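Long-range contact in copper-containing nitrite reductase (Hyphomicrobium denitrificans 1NES1, PDB 6TFO), which probably reduces nitrite to nitric oxide, using electrons from a cytochrome c that pass through its copper sites: residues K252-A264 with N274-G286. Sequence-based numbering, arbitrary orientation.
Sequences KALVPGIFVYHCA and NGMYGLLLVEPEG. With CU (copper (II) ion), chain J; CU (copper (II) ion), chain K.
C263 and M276 grip one copper ion from the neighbouring ends of two strands: C263 SG lies 2.1 Å from the metal and M276 SD 2.5 Å. C263 SG stands anti to its own backbone nitrogen (chi1 -175°), while the M276 chain bends at chi3 to turn its sulfur onto the ion. Their CB atoms touch, and C263 N donates to M276 O at 3.1 Å, tilted from that carbonyl's plane, which helps hold the two ligands in register; H222 and H271 complete this type 1 site. One residue before the cysteine, H262 points to the sheet face that carries I258 and V260 and binds a second copper, the type 2 site, through NE2 at 2.0 Å, alongside a water, H227 of the same chain and H419 of a neighbouring subunit. Its ND1 donates to C263 O at 2.8 Å, nearly straight (172°) and in the ring plane, so the imidazole's rotation is held. Cys, His and Met following a strand make the type 1 copper loop of cupredoxins; the adjacent His-Cys pair bridging to the type 2 copper, where this family reduces nitrite, marks copper nitrite reductases. Behind the metals, strands 257-262 and 277-283 run antiparallel, with paired backbone bonds at G257/V282, F259/L280 and Y261/G278. The Y261 ring lies over G278, whose CA sits 3.8 Å from the ring centroid, 27° off its normal; a CB there would clash with Y261 CZ. Y261 OH is hydrogen-bonded to P198 O. Replacing Y261 by an alanine would probably uncover the G278 backbone and leave P198 O without its hydroxyl partner. Farther along, V282 CG1 meets A253 CB at 3.7 Å, and its CG2 meets F259 CE2. On the opposite face, I258 CD1 packs against L279 CD1 at 4.1 Å.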
loop_
_atom_site.group_PDB
_atom_site.type_symbol
_atom_site.label_atom_id
_atom_site.label_comp_id
_atom_site.label_asym_id
_atom_site.label_seq_id
_atom_site.Cartn_x
_atom_site.Cartn_y
_atom_site.Cartn_z
ATOM N N LYS C 252 -10.886 -29.323 -50.361
ATOM C CA LYS C 252 -11.516 -30.670 -50.395
ATOM C C LYS C 252 -11.597 -31.187 -48.960
ATOM O O LYS C 252 -10.585 -31.124 -48.265
ATOM C CB LYS C 252 -10.755 -31.631 -51.323
ATOM C CG LYS C 252 -11.482 -32.014 -52.611
ATOM C CD LYS C 252 -10.622 -31.942 -53.873
ATOM C CE LYS C 252 -9.524 -32.987 -53.943
ATOM N NZ LYS C 252 -9.904 -34.147 -54.793
ATOM N N ALA C 253 -12.783 -31.627 -48.547
ATOM C CA ALA C 253 -13.022 -32.333 -47.272
ATOM C C ALA C 253 -12.482 -33.767 -47.399
ATOM O O ALA C 253 -13.253 -34.658 -47.754
ATOM C CB ALA C 253 -14.496 -32.290 -46.930
ATOM N N LEU C 254 -11.189 -33.959 -47.133
ATOM C CA LEU C 254 -10.469 -35.238 -47.355
ATOM C C LEU C 254 -10.755 -36.232 -46.232
ATOM O O LEU C 254 -10.534 -37.422 -46.459
ATOM C CB LEU C 254 -8.961 -34.983 -47.418
ATOM C CG LEU C 254 -8.480 -34.119 -48.579
ATOM C CD1 LEU C 254 -6.972 -33.905 -48.515
ATOM C CD2 LEU C 254 -8.882 -34.724 -49.921
ATOM N N VAL C 255 -11.145 -35.780 -45.045
ATOM C CA VAL C 255 -11.168 -36.679 -43.853
ATOM C C VAL C 255 -12.477 -36.506 -43.110
ATOM O O VAL C 255 -12.868 -35.390 -42.811
ATOM C CB VAL C 255 -9.985 -36.411 -42.919
ATOM C CG1 VAL C 255 -9.986 -37.395 -41.762
ATOM C CG2 VAL C 255 -8.663 -36.429 -43.681
ATOM N N PRO C 256 -13.206 -37.602 -42.818
ATOM C CA PRO C 256 -14.399 -37.521 -41.991
ATOM C C PRO C 256 -13.983 -37.277 -40.537
ATOM O O PRO C 256 -12.918 -37.735 -40.122
ATOM C CB PRO C 256 -15.077 -38.895 -42.118
ATOM C CG PRO C 256 -14.285 -39.638 -43.169
ATOM C CD PRO C 256 -12.923 -38.984 -43.236
ATOM N N GLY C 257 -14.852 -36.586 -39.811
ATOM C CA GLY C 257 -14.573 -36.059 -38.467
ATOM C C GLY C 257 -15.511 -34.930 -38.090
ATOM O O GLY C 257 -16.227 -34.411 -38.973
ATOM N N ILE C 258 -15.531 -34.608 -36.799
ATOM C CA ILE C 258 -16.257 -33.444 -36.220
ATOM C C ILE C 258 -15.178 -32.419 -35.830
ATOM O O ILE C 258 -14.379 -32.668 -34.919
ATOM C CB ILE C 258 -17.215 -33.892 -35.093
ATOM C CG1 ILE C 258 -17.980 -32.703 -34.512
ATOM C CG2 ILE C 258 -16.509 -34.713 -34.016
ATOM C CD1 ILE C 258 -18.861 -32.009 -35.510
ATOM N N PHE C 259 -15.074 -31.351 -36.609
ATOM C CA PHE C 259 -13.915 -30.425 -36.595
ATOM C C PHE C 259 -14.344 -29.076 -36.011
ATOM O O PHE C 259 -15.396 -28.548 -36.427
ATOM C CB PHE C 259 -13.360 -30.282 -38.014
ATOM C CG PHE C 259 -12.805 -31.567 -38.568
ATOM C CD1 PHE C 259 -11.592 -32.065 -38.117
ATOM C CD2 PHE C 259 -13.506 -32.290 -39.519
ATOM C CE1 PHE C 259 -11.080 -33.250 -38.619
ATOM C CE2 PHE C 259 -12.997 -33.477 -40.020
ATOM C CZ PHE C 259 -11.789 -33.960 -39.564
ATOM N N VAL C 260 -13.581 -28.522 -35.068
ATOM C CA VAL C 260 -13.809 -27.099 -34.688
ATOM C C VAL C 260 -13.159 -26.268 -35.795
ATOM O O VAL C 260 -12.112 -26.700 -36.328
ATOM C CB VAL C 260 -13.376 -26.697 -33.261
ATOM C CG1 VAL C 260 -12.885 -27.855 -32.403
ATOM C CG2 VAL C 260 -12.407 -25.521 -33.251
ATOM N N TYR C 261 -13.861 -25.229 -36.235
ATOM C CA TYR C 261 -13.282 -24.109 -37.016
ATOM C C TYR C 261 -13.308 -22.868 -36.110
ATOM O O TYR C 261 -14.146 -22.809 -35.151
ATOM C CB TYR C 261 -14.018 -23.919 -38.343
ATOM C CG TYR C 261 -15.413 -23.347 -38.258
ATOM C CD1 TYR C 261 -16.516 -24.168 -38.093
ATOM C CD2 TYR C 261 -15.637 -21.978 -38.372
ATOM C CE1 TYR C 261 -17.799 -23.647 -38.028
ATOM C CE2 TYR C 261 -16.918 -21.447 -38.313
ATOM C CZ TYR C 261 -18.007 -22.287 -38.151
ATOM O OH TYR C 261 -19.285 -21.794 -38.089
ATOM N N HIS C 262 -12.376 -21.944 -36.348
ATOM C CA HIS C 262 -12.191 -20.697 -35.552
ATOM C C HIS C 262 -11.519 -19.644 -36.431
ATOM O O HIS C 262 -10.831 -20.022 -37.401
ATOM C CB HIS C 262 -11.411 -20.954 -34.249
ATOM C CG HIS C 262 -10.055 -21.564 -34.412
ATOM N ND1 HIS C 262 -8.954 -20.840 -34.854
ATOM C CD2 HIS C 262 -9.607 -22.822 -34.165
ATOM C CE1 HIS C 262 -7.892 -21.624 -34.903
ATOM N NE2 HIS C 262 -8.272 -22.863 -34.486
ATOM N N CYS C 263 -11.691 -18.377 -36.079
ATOM C CA CYS C 263 -10.882 -17.263 -36.636
ATOM C C CYS C 263 -9.394 -17.526 -36.344
ATOM O O CYS C 263 -9.083 -18.126 -35.304
ATOM C CB CYS C 263 -11.344 -15.934 -36.058
ATOM S SG CYS C 263 -10.513 -14.510 -36.802
ATOM N N ALA C 264 -8.508 -17.146 -37.262
ATOM C CA ALA C 264 -7.043 -17.316 -37.131
ATOM C C ALA C 264 -6.348 -16.020 -37.549
ATOM O O ALA C 264 -5.349 -16.112 -38.264
ATOM C CB ALA C 264 -6.578 -18.481 -37.950
ATOM N N ASN C 274 -13.747 -14.078 -27.917
ATOM C CA ASN C 274 -14.793 -13.093 -28.304
ATOM C C ASN C 274 -15.956 -13.792 -29.002
ATOM O O ASN C 274 -17.039 -13.184 -29.037
ATOM C CB ASN C 274 -14.199 -11.964 -29.146
ATOM C CG ASN C 274 -13.542 -10.891 -28.299
ATOM O OD1 ASN C 274 -13.120 -9.871 -28.826
ATOM N ND2 ASN C 274 -13.427 -11.121 -27.005
ATOM N N GLY C 275 -15.728 -14.991 -29.560
ATOM C CA GLY C 275 -16.799 -15.939 -29.935
ATOM C C GLY C 275 -16.645 -16.553 -31.317
ATOM O O GLY C 275 -17.644 -17.168 -31.777
ATOM N N MET C 276 -15.466 -16.439 -31.948
ATOM C CA MET C 276 -15.252 -16.857 -33.361
ATOM C C MET C 276 -14.811 -18.331 -33.388
ATOM O O MET C 276 -13.637 -18.628 -33.709
ATOM C CB MET C 276 -14.262 -15.930 -34.079
ATOM C CG MET C 276 -14.705 -14.458 -34.040
ATOM S SD MET C 276 -13.906 -13.351 -35.260
ATOM C CE MET C 276 -14.863 -13.782 -36.703
ATOM N N TYR C 277 -15.757 -19.230 -33.078
ATOM C CA TYR C 277 -15.575 -20.699 -33.174
ATOM C C TYR C 277 -16.895 -21.377 -33.546
ATOM O O TYR C 277 -17.968 -20.844 -33.230
ATOM C CB TYR C 277 -14.999 -21.255 -31.867
ATOM C CG TYR C 277 -15.677 -20.824 -30.585
ATOM C CD1 TYR C 277 -16.743 -21.542 -30.055
ATOM C CD2 TYR C 277 -15.201 -19.747 -29.848
ATOM C CE1 TYR C 277 -17.335 -21.189 -28.847
ATOM C CE2 TYR C 277 -15.778 -19.381 -28.636
ATOM C CZ TYR C 277 -16.841 -20.111 -28.126
ATOM O OH TYR C 277 -17.415 -19.761 -26.942
ATOM N N GLY C 278 -16.796 -22.544 -34.193
ATOM C CA GLY C 278 -17.927 -23.388 -34.632
ATOM C C GLY C 278 -17.482 -24.795 -34.979
ATOM O O GLY C 278 -16.269 -25.108 -34.839
ATOM N N LEU C 279 -18.422 -25.627 -35.423
ATOM C CA LEU C 279 -18.158 -27.051 -35.782
ATOM C C LEU C 279 -18.430 -27.273 -37.275
ATOM O O LEU C 279 -19.422 -26.725 -37.792
ATOM C CB LEU C 279 -19.038 -27.959 -34.922
ATOM C CG LEU C 279 -18.605 -28.148 -33.471
ATOM C CD1 LEU C 279 -19.541 -29.112 -32.762
ATOM C CD2 LEU C 279 -17.172 -28.636 -33.364
ATOM N N LEU C 280 -17.524 -28.002 -37.930
ATOM C CA LEU C 280 -17.642 -28.602 -39.289
ATOM C C LEU C 280 -17.711 -30.124 -39.126
ATOM O O LEU C 280 -16.688 -30.704 -38.678
ATOM C CB LEU C 280 -16.412 -28.214 -40.130
ATOM C CG LEU C 280 -16.289 -28.889 -41.493
ATOM C CD1 LEU C 280 -17.464 -28.482 -42.389
ATOM C CD2 LEU C 280 -14.953 -28.566 -42.137
ATOM N N LEU C 281 -18.864 -30.723 -39.435
ATOM C CA LEU C 281 -19.028 -32.202 -39.593
ATOM C C LEU C 281 -18.735 -32.564 -41.046
ATOM O O LEU C 281 -19.482 -32.082 -41.940
ATOM C CB LEU C 281 -20.451 -32.634 -39.214
ATOM C CG LEU C 281 -20.744 -34.130 -39.294
ATOM C CD1 LEU C 281 -19.847 -34.927 -38.368
ATOM C CD2 LEU C 281 -22.204 -34.405 -38.963
ATOM N N VAL C 282 -17.662 -33.322 -41.269
ATOM C CA VAL C 282 -17.405 -34.029 -42.556
ATOM C C VAL C 282 -17.931 -35.458 -42.377
ATOM O O VAL C 282 -17.261 -36.263 -41.718
ATOM C CB VAL C 282 -15.920 -33.965 -42.941
ATOM C CG1 VAL C 282 -15.659 -34.607 -44.287
ATOM C CG2 VAL C 282 -15.428 -32.530 -42.948
ATOM N N GLU C 283 -19.145 -35.728 -42.863
ATOM C CA GLU C 283 -19.807 -37.051 -42.720
ATOM C C GLU C 283 -18.996 -38.121 -43.450
ATOM O O GLU C 283 -18.509 -37.911 -44.559
ATOM C CB GLU C 283 -21.226 -37.012 -43.273
ATOM C CG GLU C 283 -22.242 -36.398 -42.324
ATOM C CD GLU C 283 -23.667 -36.623 -42.796
ATOM O OE1 GLU C 283 -23.868 -37.583 -43.547
ATOM O OE2 GLU C 283 -24.570 -35.855 -42.415
ATOM N N PRO C 284 -18.832 -39.324 -42.868
ATOM C CA PRO C 284 -18.236 -40.442 -43.603
ATOM C C PRO C 284 -19.230 -40.888 -44.691
ATOM O O PRO C 284 -20.378 -40.474 -44.618
ATOM C CB PRO C 284 -18.017 -41.500 -42.505
ATOM C CG PRO C 284 -19.092 -41.207 -41.469
ATOM C CD PRO C 284 -19.296 -39.708 -41.525
ATOM N N GLU C 285 -18.805 -41.704 -45.660
ATOM C CA GLU C 285 -19.642 -42.105 -46.830
ATOM C C GLU C 285 -21.014 -42.610 -46.365
ATOM O O GLU C 285 -22.039 -42.143 -46.927
ATOM C CB GLU C 285 -18.924 -43.154 -47.674
ATOM C CG GLU C 285 -17.765 -42.591 -48.466
ATOM C CD GLU C 285 -17.508 -43.307 -49.777
ATOM O OE1 GLU C 285 -16.967 -42.657 -50.688
ATOM O OE2 GLU C 285 -17.878 -44.502 -49.886
ATOM N N GLY C 286 -21.056 -43.463 -45.336
ATOM C CA GLY C 286 -22.323 -44.010 -44.800
ATOM C C GLY C 286 -23.280 -42.969 -44.229
ATOM O O GLY C 286 -24.464 -43.276 -44.097
HETATM CU CU CU J . -11.602 -12.819 -36.073
HETATM CU CU CU K . -7.091 -24.448 -34.505
HETATM O O HOH W 1 -5.182 -23.922 -35.129
#